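Local coordinates for protein putative polyphosphate kinase 2 (PDB 3CZP) that transfers phosphate from inorganic polyphosphate to AMP, making ADP, with magnesium as cofactor, and converts GMP to GDP less efficiently, at residues 353-356 against 360-363; 406-411 against 458-463. One frame throughout, in Å; residues are numbered along the deposited sequence. Where two conformers were deposited one is given.

Contacts 1 and 2 both lie in the second of two fused PPK2 units, which is probably the catalytic one because the first seems inactive. Both reach the same parallel sheet, of strand order 2-3-1-4-5. Contact 1 packs the loop at 353-356 on strand 360-364. Contact 2 joins strand 404-412 to the end of helix 446-460. Strand 300-307 runs between the two strands and forms backbone hydrogen bonds with both. The contact centres are about 17 Å apart, and their nearest atoms stay about 7 Å apart. Contact 1 is built by van der Waals packing, and contact 2 by a buried lysine.

Contact 1. Residues 353-356 against 360-363; sequences HIPA and FTIF
Pro355 lays its ring against the hydroxyl of Thr361. The two side chains cross obliquely. Three ring carbons share the touch: Thr361 OG1 is 3.4 Å from Pro355 CB, 3.5 Å from Pro355 CD and 3.6 Å from Pro355 CG. The same oxygen lies 3.6 Å from His353 O. That is long for a hydrogen bond, and the contact rests mainly on van der Waals packing.

The first torsion of Thr361 (chi1 -58°) sends its two branches different ways. OG1 sits beside the backbone N and meets the proline. CG2 is anti to the backbone N and lies over one face of the Phe363 ring, 3.5 Å above its plane and offset toward the rim. The methyl lies nearest the CE2 and CZ end of the phenyl ring. His353 comes to that end with its CB, not with its imidazole nitrogens: His353 CB is 3.7 Å from Phe363 CZ. The approach is oblique to the phenyl ring. Phe363 also makes an edge-to-face contact with Trp367.

The setting is a P-loop kinase fold with a central parallel sheet. Strand 360-364 runs between strands 330-333 and 300-307, and the loop at 353-356 leads into it from helix 348-351. Thr361 and Phe363 are two residues apart on the strand and turn to the same side of the sheet. Val332 is touched by His353, Thr361 and Phe363 alike. Pro355 reaches over to Ser300 and Val302 on the other neighbouring strand.

The loop also meets the first PPK2 unit of the same chain. Ile354 packs on Pro88, Ala356 touches Glu86 and Arg87, and Ile354 O takes a weak hydrogen bond from Arg87 NE.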
loop_
_atom_site.group_PDB
_atom_site.type_symbol
_atom_site.label_atom_id
_atom_site.label_comp_id
_atom_site.label_asym_id
_atom_site.label_seq_id
_atom_site.Cartn_x
_atom_site.Cartn_y
_atom_site.Cartn_z
ATOM N N HIS A 353 2.339 7.137 5.391
ATOM C CA HIS A 353 2.078 7.035 6.804
ATOM C C HIS A 353 1.291 8.153 7.435
ATOM O O HIS A 353 1.152 8.159 8.656
ATOM C CB HIS A 353 3.409 6.945 7.561
ATOM C CG HIS A 353 4.101 5.661 7.340
ATOM N ND1 HIS A 353 3.552 4.461 7.711
ATOM C CD2 HIS A 353 5.277 5.378 6.733
ATOM C CE1 HIS A 353 4.365 3.484 7.349
ATOM N NE2 HIS A 353 5.432 4.019 6.775
ATOM N N ILE A 354 0.763 9.085 6.652
ATOM C CA ILE A 354 0.064 10.242 7.240
ATOM C C ILE A 354 -1.242 9.798 7.835
ATOM O O ILE A 354 -1.951 9.018 7.235
ATOM C CB ILE A 354 -0.137 11.322 6.185
ATOM C CG1 ILE A 354 1.220 12.010 5.916
ATOM C CG2 ILE A 354 -1.288 12.269 6.533
ATOM C CD1 ILE A 354 1.728 12.823 7.070
ATOM N N PRO A 355 -1.592 10.312 9.030
ATOM C CA PRO A 355 -2.821 9.819 9.662
ATOM C C PRO A 355 -4.127 10.283 9.023
ATOM O O PRO A 355 -4.216 11.385 8.487
ATOM C CB PRO A 355 -2.672 10.300 11.123
ATOM C CG PRO A 355 -1.795 11.503 11.026
ATOM C CD PRO A 355 -0.850 11.245 9.900
ATOM N N ALA A 356 -5.125 9.415 9.031
ATOM C CA ALA A 356 -6.492 9.840 8.800
ATOM C C ALA A 356 -6.964 10.772 9.943
ATOM O O ALA A 356 -6.358 10.833 11.009
ATOM C CB ALA A 356 -7.379 8.661 8.707
ATOM N N PHE A 360 -3.285 9.596 15.335
ATOM C CA PHE A 360 -2.065 10.196 15.907
ATOM C C PHE A 360 -0.889 9.364 15.444
ATOM O O PHE A 360 -0.837 8.205 15.723
ATOM C CB PHE A 360 -2.190 10.177 17.447
ATOM C CG PHE A 360 -0.999 10.743 18.223
ATOM C CD1 PHE A 360 0.056 11.450 17.601
ATOM C CD2 PHE A 360 -0.950 10.550 19.584
ATOM C CE1 PHE A 360 1.120 11.949 18.343
ATOM C CE2 PHE A 360 0.119 11.025 20.345
ATOM C CZ PHE A 360 1.157 11.724 19.736
ATOM N N THR A 361 0.012 9.925 14.656
ATOM C CA THR A 361 1.164 9.168 14.134
ATOM C C THR A 361 2.400 9.817 14.722
ATOM O O THR A 361 2.541 11.028 14.755
ATOM C CB THR A 361 1.272 9.165 12.618
ATOM O OG1 THR A 361 0.084 8.613 12.054
ATOM C CG2 THR A 361 2.523 8.375 12.155
ATOM N N ILE A 362 3.271 8.977 15.242
ATOM C CA ILE A 362 4.531 9.401 15.806
ATOM C C ILE A 362 5.656 8.858 14.864
ATOM O O ILE A 362 5.688 7.639 14.536
ATOM C CB ILE A 362 4.687 8.784 17.186
ATOM C CG1 ILE A 362 3.546 9.194 18.146
ATOM C CG2 ILE A 362 6.080 9.113 17.751
ATOM C CD1 ILE A 362 3.779 8.720 19.614
ATOM N N PHE A 363 6.565 9.761 14.471
ATOM C CA PHE A 363 7.640 9.470 13.590
ATOM C C PHE A 363 8.918 9.483 14.419
ATOM O O PHE A 363 9.380 10.519 14.892
ATOM C CB PHE A 363 7.709 10.463 12.435
ATOM C CG PHE A 363 6.638 10.286 11.401
ATOM C CD1 PHE A 363 6.784 9.349 10.396
ATOM C CD2 PHE A 363 5.452 11.027 11.462
ATOM C CE1 PHE A 363 5.796 9.155 9.436
ATOM C CE2 PHE A 363 4.445 10.862 10.483
ATOM C CZ PHE A 363 4.626 9.924 9.475
#

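Contact 2. Residues 406-411 against 458-463; sequences VVKFWL and DRTSTE
Lys408 points its terminal amine at the backbone carbonyl of Thr460, the last helical residue of helix 446-460. The hydrogen bond from Lys408 NZ to Thr460 O is short, at 2.7 Å. The amine approaches the carbonyl oxygen at a C=O...N angle of 150°, tilted 29° from the carbonyl plane. The aliphatic chain stays further off, with Lys408 CE 4.0 Å from Thr460 O. A bend at chi3 (-72°), in a chain otherwise extended from CB onward, turns the amine toward the helix end.

Thr460 directs its CB toward the strand, but its hydroxyl is used elsewhere. Thr460 OG1 is hydrogen-bonded to Met456 O, one turn back in the helix, and to Trp467 NE1. Thr460 CB comes within 4.2 Å of Lys408 NZ. Ser461 is the first residue to leave the helical backbone angles, and the chain then runs on to edge strand 467-471. That strand pairs with strand 404-412, where Lys408 is hydrogen-bonded through its backbone to Thr468. The lysine thus ties an inner strand of the P-loop kinase sheet to the helix that precedes the edge strand.

Lys408 NZ has further partners: a salt bridge to Glu396 OE1, a hydrogen bond with Tyr368 OH and a weak one to Ala465 O. Together these partners hold the amine in place. Glu396 would be expected to balance its positive charge, and the carbonyl at the C-terminal end of the helix to stabilise that buried charge further.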
loop_
_atom_site.group_PDB
_atom_site.type_symbol
_atom_site.label_atom_id
_atom_site.label_comp_id
_atom_site.label_asym_id
_atom_site.label_seq_id
_atom_site.Cartn_x
_atom_site.Cartn_y
_atom_site.Cartn_z
ATOM N N VAL A 406 0.896 19.458 13.673
ATOM C CA VAL A 406 2.254 19.002 13.481
ATOM C C VAL A 406 3.201 19.541 14.594
ATOM O O VAL A 406 3.375 20.775 14.774
ATOM C CB VAL A 406 2.723 19.428 12.102
ATOM C CG1 VAL A 406 4.169 19.060 11.884
ATOM C CG2 VAL A 406 1.774 18.849 11.009
ATOM N N VAL A 407 3.792 18.610 15.345
ATOM C CA VAL A 407 4.728 18.943 16.412
ATOM C C VAL A 407 6.082 18.301 16.086
ATOM O O VAL A 407 6.112 17.157 15.658
ATOM C CB VAL A 407 4.132 18.504 17.768
ATOM C CG1 VAL A 407 5.002 18.979 18.883
ATOM C CG2 VAL A 407 2.693 19.171 17.956
ATOM N N LYS A 408 7.186 19.038 16.239
ATOM C CA LYS A 408 8.524 18.574 15.845
ATOM C C LYS A 408 9.554 18.779 16.968
ATOM O O LYS A 408 9.742 19.891 17.447
ATOM C CB LYS A 408 8.990 19.375 14.612
ATOM C CG LYS A 408 8.200 19.130 13.332
ATOM C CD LYS A 408 8.833 19.867 12.156
ATOM C CE LYS A 408 8.647 21.373 12.194
ATOM N NZ LYS A 408 9.033 22.110 10.881
ATOM N N PHE A 409 10.238 17.714 17.367
ATOM C CA PHE A 409 11.172 17.755 18.487
ATOM C C PHE A 409 12.605 17.452 18.038
ATOM O O PHE A 409 12.859 16.451 17.382
ATOM C CB PHE A 409 10.753 16.723 19.571
ATOM C CG PHE A 409 9.373 16.983 20.202
ATOM C CD1 PHE A 409 9.176 18.034 21.100
ATOM C CD2 PHE A 409 8.294 16.192 19.884
ATOM C CE1 PHE A 409 7.960 18.276 21.639
ATOM C CE2 PHE A 409 7.067 16.428 20.461
ATOM C CZ PHE A 409 6.900 17.467 21.328
ATOM N N TRP A 410 13.542 18.292 18.452
ATOM C CA TRP A 410 14.936 17.990 18.375
ATOM C C TRP A 410 15.397 17.836 19.789
ATOM O O TRP A 410 15.434 18.804 20.530
ATOM C CB TRP A 410 15.762 19.100 17.697
ATOM C CG TRP A 410 17.191 18.774 17.780
ATOM C CD1 TRP A 410 18.109 19.240 18.713
ATOM C CD2 TRP A 410 17.891 17.796 16.995
ATOM N NE1 TRP A 410 19.343 18.620 18.511
ATOM C CE2 TRP A 410 19.236 17.742 17.473
ATOM C CE3 TRP A 410 17.512 16.956 15.942
ATOM C CZ2 TRP A 410 20.191 16.894 16.919
ATOM C CZ3 TRP A 410 18.485 16.102 15.390
ATOM C CH2 TRP A 410 19.790 16.071 15.876
ATOM N N LEU A 411 15.716 16.608 20.167
ATOM C CA LEU A 411 16.219 16.343 21.508
ATOM C C LEU A 411 17.727 16.562 21.511
ATOM O O LEU A 411 18.489 15.836 20.862
ATOM C CB LEU A 411 15.865 14.933 22.011
ATOM C CG LEU A 411 14.522 14.812 22.755
ATOM C CD1 LEU A 411 13.350 15.259 21.922
ATOM C CD2 LEU A 411 14.350 13.328 23.220
ATOM N N ASP A 458 16.513 26.984 11.247
ATOM C CA ASP A 458 16.361 28.216 10.502
ATOM C C ASP A 458 15.415 28.143 9.297
ATOM O O ASP A 458 14.597 29.042 9.083
ATOM C CB ASP A 458 17.715 28.667 9.978
ATOM C CG ASP A 458 17.619 29.927 9.165
ATOM O OD1 ASP A 458 17.263 30.983 9.754
ATOM O OD2 ASP A 458 17.906 29.873 7.942
ATOM N N ARG A 459 15.527 27.086 8.488
ATOM C CA ARG A 459 14.831 27.051 7.208
ATOM C C ARG A 459 13.429 26.412 7.306
ATOM O O ARG A 459 12.589 26.611 6.429
ATOM C CB ARG A 459 15.685 26.310 6.171
ATOM C CG ARG A 459 17.188 26.645 6.187
ATOM C CD ARG A 459 17.702 27.404 4.981
ATOM N NE ARG A 459 18.911 26.750 4.465
ATOM C CZ ARG A 459 20.164 27.004 4.836
ATOM N NH1 ARG A 459 20.448 27.952 5.728
ATOM N NH2 ARG A 459 21.149 26.295 4.292
ATOM N N THR A 460 13.170 25.620 8.352
ATOM C CA THR A 460 11.886 24.865 8.451
ATOM C C THR A 460 11.169 25.054 9.789
ATOM O O THR A 460 10.176 24.406 10.054
ATOM C CB THR A 460 12.061 23.301 8.197
ATOM O OG1 THR A 460 12.922 22.738 9.208
ATOM C CG2 THR A 460 12.685 22.972 6.801
ATOM N N SER A 461 11.663 25.925 10.646
ATOM C CA SER A 461 10.862 26.267 11.844
ATOM C C SER A 461 9.944 27.406 11.478
ATOM O O SER A 461 10.355 28.546 11.498
ATOM C CB SER A 461 11.716 26.655 13.018
ATOM O OG SER A 461 10.880 26.709 14.156
ATOM N N THR A 462 8.721 27.073 11.066
ATOM C CA THR A 462 7.813 28.015 10.448
ATOM C C THR A 462 6.727 28.355 11.455
ATOM O O THR A 462 6.620 27.686 12.451
ATOM C CB THR A 462 7.164 27.419 9.168
ATOM O OG1 THR A 462 6.469 26.203 9.473
ATOM C CG2 THR A 462 8.196 27.131 8.104
ATOM N N GLU A 463 5.930 29.383 11.167
ATOM C CA GLU A 463 4.738 29.696 11.946
ATOM C C GLU A 463 3.748 28.526 12.003
ATOM O O GLU A 463 3.163 28.255 13.038
ATOM C CB GLU A 463 4.074 30.942 11.353
ATOM C CG GLU A 463 2.685 31.329 11.926
ATOM C CD GLU A 463 2.731 32.485 12.927
ATOM O OE1 GLU A 463 3.695 32.588 13.732
ATOM O OE2 GLU A 463 1.768 33.287 12.914
#